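Side-chain contacts in peroxisomal fatty acid beta-oxidation multifunctional protein MFP2 (Arabidopsis thaliana, PDB 2WTB), which catalyses successive hydration and NAD-dependent dehydrogenation steps of peroxisomal fatty acid beta-oxidation during seed germination and in benzoic acid biosynthesis: residues A254-V257 with G258-G262; T552-I555 with E556-E560. One frame throughout, in Å; residues are numbered along the deposited sequence.

Interaction 1: residues A254-V257 with G258-G262; sequences AIEV and GIVSG
V260 N donates to E256 O over 2.8 Å in a nearly straight i to i+4 bond, with an N-H...O angle of 164°. One residue on, S261 N reaches V257 O, also at 2.8 Å but more bent (135°). The preceding turn is slacker: G258 N lies 3.3 Å from A254 O and above that carbonyl's plane, and I259 N, bonded to I255 O, adds a weak second bond to E256 O. A254 O is gripped twice, since Q152 NE2 also donates to it. I259 CG1 lies against the I255 carbonyl oxygen, while on the apolar side I259 CD1 meets I255 CG2 at 4.2 Å; both chains run extended. V257 CG1, anti to the backbone N (chi1 175°), stands beside S261 CB at 4.2 Å. E256 CG touches V260 CG2, a methyl that also rests on E256 O. G262 then leaves helical geometry with positive phi, where a side chain would jam against the preceding carbonyl oxygen. This is the C-terminal end of helix 247-260: I255 and I259 pack on helix 160-169, E256 and V260 on helix 224-241, and A254 and V257 meet K269 of helix 263-277.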
ATOM      1  N   ALA A 254      -2.330  -8.220  25.002  1.00 67.48           N
ATOM      2  CA  ALA A 254      -1.026  -8.728  25.400  1.00 65.89           C
ATOM      3  C   ALA A 254      -0.226  -7.669  26.148  1.00 74.15           C
ATOM      4  O   ALA A 254       0.545  -7.986  27.055  1.00 67.13           O
ATOM      5  CB  ALA A 254      -0.250  -9.216  24.183  1.00 64.96           C
ATOM      6  N   ILE A 255      -0.415  -6.411  25.764  1.00 76.76           N
ATOM      7  CA  ILE A 255       0.313  -5.310  26.385  1.00 80.51           C
ATOM      8  C   ILE A 255      -0.166  -5.083  27.815  1.00 83.25           C
ATOM      9  O   ILE A 255       0.641  -4.952  28.737  1.00 60.51           O
ATOM     10  CB  ILE A 255       0.183  -4.004  25.566  1.00 77.00           C
ATOM     11  CG1 ILE A 255       0.740  -4.201  24.154  1.00 82.56           C
ATOM     12  CG2 ILE A 255       0.908  -2.862  26.260  1.00 66.41           C
ATOM     13  CD1 ILE A 255       0.775  -2.936  23.319  1.00 58.67           C
ATOM     14  N   GLU A 256      -1.483  -5.050  27.995  1.00 63.85           N
ATOM     15  CA  GLU A 256      -2.076  -4.833  29.309  1.00 78.25           C
ATOM     16  C   GLU A 256      -1.716  -5.948  30.287  1.00 79.70           C
ATOM     17  O   GLU A 256      -1.323  -5.684  31.423  1.00 73.06           O
ATOM     18  CB  GLU A 256      -3.596  -4.702  29.197  1.00 84.11           C
ATOM     19  CG  GLU A 256      -4.293  -4.426  30.519  1.00 75.74           C
ATOM     20  CD  GLU A 256      -5.739  -4.018  30.337  1.00 83.39           C
ATOM     21  OE1 GLU A 256      -6.380  -3.627  31.337  1.00 93.17           O
ATOM     22  OE2 GLU A 256      -6.234  -4.085  29.192  1.00 80.95           O
ATOM     23  N   VAL A 257      -1.852  -7.192  29.839  1.00 66.26           N
ATOM     24  CA  VAL A 257      -1.523  -8.344  30.668  1.00 70.32           C
ATOM     25  C   VAL A 257      -0.092  -8.266  31.190  1.00 66.31           C
ATOM     26  O   VAL A 257       0.163  -8.507  32.371  1.00 67.73           O
ATOM     27  CB  VAL A 257      -1.714  -9.665  29.901  1.00 73.62           C
ATOM     28  CG1 VAL A 257      -1.247 -10.844  30.742  1.00 71.39           C
ATOM     29  CG2 VAL A 257      -3.168  -9.832  29.499  1.00 70.82           C
ATOM     30  N   GLY A 258       0.840  -7.924  30.306  1.00 62.70           N
ATOM     31  CA  GLY A 258       2.235  -7.810  30.680  1.00 64.04           C
ATOM     32  C   GLY A 258       2.470  -6.745  31.732  1.00 73.14           C
ATOM     33  O   GLY A 258       3.336  -6.888  32.595  1.00 58.20           O
ATOM     34  N   ILE A 259       1.700  -5.666  31.657  1.00 59.49           N
ATOM     35  CA  ILE A 259       1.826  -4.577  32.617  1.00 84.77           C
ATOM     36  C   ILE A 259       1.214  -4.954  33.964  1.00 83.77           C
ATOM     37  O   ILE A 259       1.815  -4.731  35.015  1.00 79.89           O
ATOM     38  CB  ILE A 259       1.158  -3.295  32.095  1.00 80.09           C
ATOM     39  CG1 ILE A 259       1.910  -2.770  30.873  1.00 81.25           C
ATOM     40  CG2 ILE A 259       1.106  -2.239  33.184  1.00 69.74           C
ATOM     41  CD1 ILE A 259       1.275  -1.555  30.241  1.00 90.17           C
ATOM     42  N   VAL A 260       0.021  -5.536  33.922  1.00 82.95           N
ATOM     43  CA  VAL A 260      -0.724  -5.863  35.131  1.00 78.60           C
ATOM     44  C   VAL A 260      -0.239  -7.147  35.799  1.00 79.52           C
ATOM     45  O   VAL A 260       0.203  -7.129  36.946  1.00 79.61           O
ATOM     46  CB  VAL A 260      -2.229  -5.985  34.834  1.00 75.89           C
ATOM     47  CG1 VAL A 260      -2.958  -6.557  36.033  1.00 86.79           C
ATOM     48  CG2 VAL A 260      -2.801  -4.631  34.449  1.00 72.48           C
ATOM     49  N   SER A 261      -0.325  -8.260  35.077  1.00 74.47           N
ATOM     50  CA  SER A 261       0.039  -9.559  35.634  1.00 68.38           C
ATOM     51  C   SER A 261       1.544  -9.810  35.593  1.00 72.49           C
ATOM     52  O   SER A 261       2.012 -10.890  35.954  1.00 80.27           O
ATOM     53  CB  SER A 261      -0.698 -10.679  34.901  1.00 67.76           C
ATOM     54  OG  SER A 261      -2.095 -10.442  34.881  1.00 69.84           O
ATOM     55  N   GLY A 262       2.303  -8.814  35.152  1.00 63.81           N
ATOM     56  CA  GLY A 262       3.744  -8.952  35.077  1.00 59.42           C
ATOM     57  C   GLY A 262       4.222  -9.369  33.700  1.00 74.44           C
ATOM     58  O   GLY A 262       3.413  -9.704  32.832  1.00 66.93           O
TER

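Interaction 2: residues T552-I555 with E556-E560; sequences TQFI and ENFSE
F558 starts its contact with F554 at CB, which lies 3.6 Å from F554 O, the same oxygen that accepts the bond from F558 N at 2.8 Å. CG anti to the carbonyl carbon (chi1 -51°) puts CD1 and CE1 beside the F554 ring. CG and CD1 remain near F554 O, approached obliquely, and CD1 also nears F554 CB. Further out, CE1 reaches F554 CD2 at 4.1 Å, arriving at the edge of the F554 ring, near its plane. N557 CB lies over one face of the F558 ring, offset toward the rim, and T494 also touches this side chain. With an alanine here, the CD2 edge of F554 would probably lose its contact with CE1, leaving F503 as the stacked partner, and a gap is likely to open beside T494. F554 has a second aromatic partner, F503 of helix 498-514, against which its ring stacks.

Around the turn, E556 N donates to T552 O at 3.2 Å, and the two side chains run side by side. T552 CG2 comes within 3.4 Å of E556 OE2, while T552 OG1 is engaged by I548 O. N557 N divides itself between two weak bonds, to Q553 O and F554 O. S559 CB touches I555 O at 3.5 Å. The i to i+4 bonding thus weakens at N557 but returns at F558. The arrangement is the last turn of helix 544-557, weakly bonded at N557, with an i to i+4 aromatic pair, located in the all-helical C-terminal domain of the 3-hydroxyacyl-CoA dehydrogenase part.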
ATOM      1  N   THR A 552     -19.832   8.205 -19.374  1.00 96.95           N
ATOM      2  CA  THR A 552     -20.275   8.234 -20.763  1.00 99.45           C
ATOM      3  C   THR A 552     -19.561   7.169 -21.585  1.00 98.83           C
ATOM      4  O   THR A 552     -20.165   6.509 -22.429  1.00101.86           O
ATOM      5  CB  THR A 552     -20.011   9.606 -21.402  1.00105.47           C
ATOM      6  OG1 THR A 552     -20.551  10.636 -20.566  1.00113.48           O
ATOM      7  CG2 THR A 552     -20.652   9.686 -22.779  1.00110.50           C
ATOM      8  N   GLN A 553     -18.268   7.012 -21.325  1.00100.34           N
ATOM      9  CA  GLN A 553     -17.439   6.049 -22.039  1.00 96.96           C
ATOM     10  C   GLN A 553     -18.064   4.656 -22.065  1.00 89.14           C
ATOM     11  O   GLN A 553     -18.070   3.988 -23.098  1.00 90.31           O
ATOM     12  CB  GLN A 553     -16.050   5.989 -21.398  1.00 99.49           C
ATOM     13  CG  GLN A 553     -15.034   5.169 -22.166  1.00105.74           C
ATOM     14  CD  GLN A 553     -13.670   5.168 -21.503  1.00113.85           C
ATOM     15  OE1 GLN A 553     -13.477   5.786 -20.456  1.00111.36           O
ATOM     16  NE2 GLN A 553     -12.715   4.474 -22.112  1.00118.46           N
ATOM     17  N   PHE A 554     -18.600   4.228 -20.926  1.00 82.22           N
ATOM     18  CA  PHE A 554     -19.136   2.878 -20.790  1.00 78.57           C
ATOM     19  C   PHE A 554     -20.564   2.764 -21.313  1.00 87.22           C
ATOM     20  O   PHE A 554     -20.965   1.717 -21.822  1.00 85.48           O
ATOM     21  CB  PHE A 554     -19.071   2.432 -19.331  1.00 71.12           C
ATOM     22  CG  PHE A 554     -17.731   2.654 -18.696  1.00 71.54           C
ATOM     23  CD1 PHE A 554     -17.509   3.754 -17.884  1.00 77.29           C
ATOM     24  CD2 PHE A 554     -16.689   1.773 -18.923  1.00 70.43           C
ATOM     25  CE1 PHE A 554     -16.275   3.966 -17.301  1.00 67.78           C
ATOM     26  CE2 PHE A 554     -15.454   1.978 -18.344  1.00 75.95           C
ATOM     27  CZ  PHE A 554     -15.247   3.076 -17.531  1.00 76.49           C
ATOM     28  N   ILE A 555     -21.327   3.842 -21.182  1.00 87.42           N
ATOM     29  CA  ILE A 555     -22.691   3.878 -21.694  1.00 86.37           C
ATOM     30  C   ILE A 555     -22.714   3.606 -23.195  1.00 96.22           C
ATOM     31  O   ILE A 555     -23.667   3.028 -23.719  1.00 97.73           O
ATOM     32  CB  ILE A 555     -23.354   5.241 -21.425  1.00 77.99           C
ATOM     33  CG1 ILE A 555     -23.416   5.521 -19.922  1.00 75.21           C
ATOM     34  CG2 ILE A 555     -24.745   5.289 -22.034  1.00 70.48           C
ATOM     35  CD1 ILE A 555     -24.075   6.840 -19.572  1.00 70.19           C
ATOM     36  N   GLU A 556     -21.652   4.019 -23.880  1.00 98.54           N
ATOM     37  CA  GLU A 556     -21.592   3.937 -25.335  1.00 95.20           C
ATOM     38  C   GLU A 556     -20.934   2.654 -25.839  1.00 92.43           C
ATOM     39  O   GLU A 556     -21.153   2.247 -26.979  1.00 97.18           O
ATOM     40  CB  GLU A 556     -20.874   5.163 -25.905  1.00 97.29           C
ATOM     41  CG  GLU A 556     -21.576   6.478 -25.592  1.00107.65           C
ATOM     42  CD  GLU A 556     -20.785   7.691 -26.043  1.00116.09           C
ATOM     43  OE1 GLU A 556     -19.609   7.527 -26.431  1.00122.05           O
ATOM     44  OE2 GLU A 556     -21.342   8.809 -26.008  1.00112.44           O
ATOM     45  N   ASN A 557     -20.137   2.014 -24.989  1.00 88.30           N
ATOM     46  CA  ASN A 557     -19.435   0.794 -25.382  1.00 86.40           C
ATOM     47  C   ASN A 557     -20.000  -0.477 -24.746  1.00 88.24           C
ATOM     48  O   ASN A 557     -19.723  -1.585 -25.207  1.00 95.44           O
ATOM     49  CB  ASN A 557     -17.936   0.917 -25.095  1.00 84.76           C
ATOM     50  CG  ASN A 557     -17.258   1.950 -25.975  1.00 84.74           C
ATOM     51  OD1 ASN A 557     -17.709   2.230 -27.086  1.00 80.60           O
ATOM     52  ND2 ASN A 557     -16.164   2.520 -25.485  1.00 88.66           N
ATOM     53  N   PHE A 558     -20.787  -0.313 -23.687  1.00 78.05           N
ATOM     54  CA  PHE A 558     -21.435  -1.445 -23.032  1.00 78.67           C
ATOM     55  C   PHE A 558     -22.884  -1.108 -22.691  1.00 86.39           C
ATOM     56  O   PHE A 558     -23.330  -1.328 -21.566  1.00 98.11           O
ATOM     57  CB  PHE A 558     -20.689  -1.835 -21.752  1.00 76.04           C
ATOM     58  CG  PHE A 558     -19.211  -2.036 -21.940  1.00 71.85           C
ATOM     59  CD1 PHE A 558     -18.304  -1.158 -21.368  1.00 62.30           C
ATOM     60  CD2 PHE A 558     -18.729  -3.103 -22.678  1.00 83.59           C
ATOM     61  CE1 PHE A 558     -16.943  -1.339 -21.531  1.00 71.22           C
ATOM     62  CE2 PHE A 558     -17.368  -3.288 -22.846  1.00 81.23           C
ATOM     63  CZ  PHE A 558     -16.474  -2.405 -22.272  1.00 75.01           C
ATOM     64  N   SER A 559     -23.611  -0.576 -23.668  1.00 83.86           N
ATOM     65  CA  SER A 559     -24.982  -0.111 -23.452  1.00 91.72           C
ATOM     66  C   SER A 559     -25.881  -1.129 -22.745  1.00 98.09           C
ATOM     67  O   SER A 559     -26.618  -0.779 -21.823  1.00101.85           O
ATOM     68  CB  SER A 559     -25.614   0.310 -24.781  1.00 92.14           C
ATOM     69  OG  SER A 559     -25.571  -0.747 -25.722  1.00 95.81           O
ATOM     70  N   GLU A 560     -25.819  -2.384 -23.177  1.00 97.88           N
ATOM     71  CA  GLU A 560     -26.694  -3.423 -22.638  1.00 98.08           C
ATOM     72  C   GLU A 560     -26.274  -3.886 -21.244  1.00 88.66           C
ATOM     73  O   GLU A 560     -26.778  -4.888 -20.737  1.00 89.64           O
ATOM     74  CB  GLU A 560     -26.752  -4.618 -23.592  1.00102.31           C
TER

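In the fold
Interactions 1 and 2 lie on opposite sides of the chain's centre, their own centres 59 Å apart and their nearest atoms about 44 Å apart, with no touch between them. Interaction 1 comes first along the chain, at the end of helix 247-260; interaction 2 follows at the end of helix 544-557, beyond the Rossmann-type NAD-binding domain. Each therefore closes a helix, but in different functional halves. Residues 254-262 belong to the helices beside the hydratase/isomerase part: the A254 side chain is about 10 Å from that of E119, a predicted active-site residue. Residues 552-560 belong to the dehydrogenase part, away from the annotated sites.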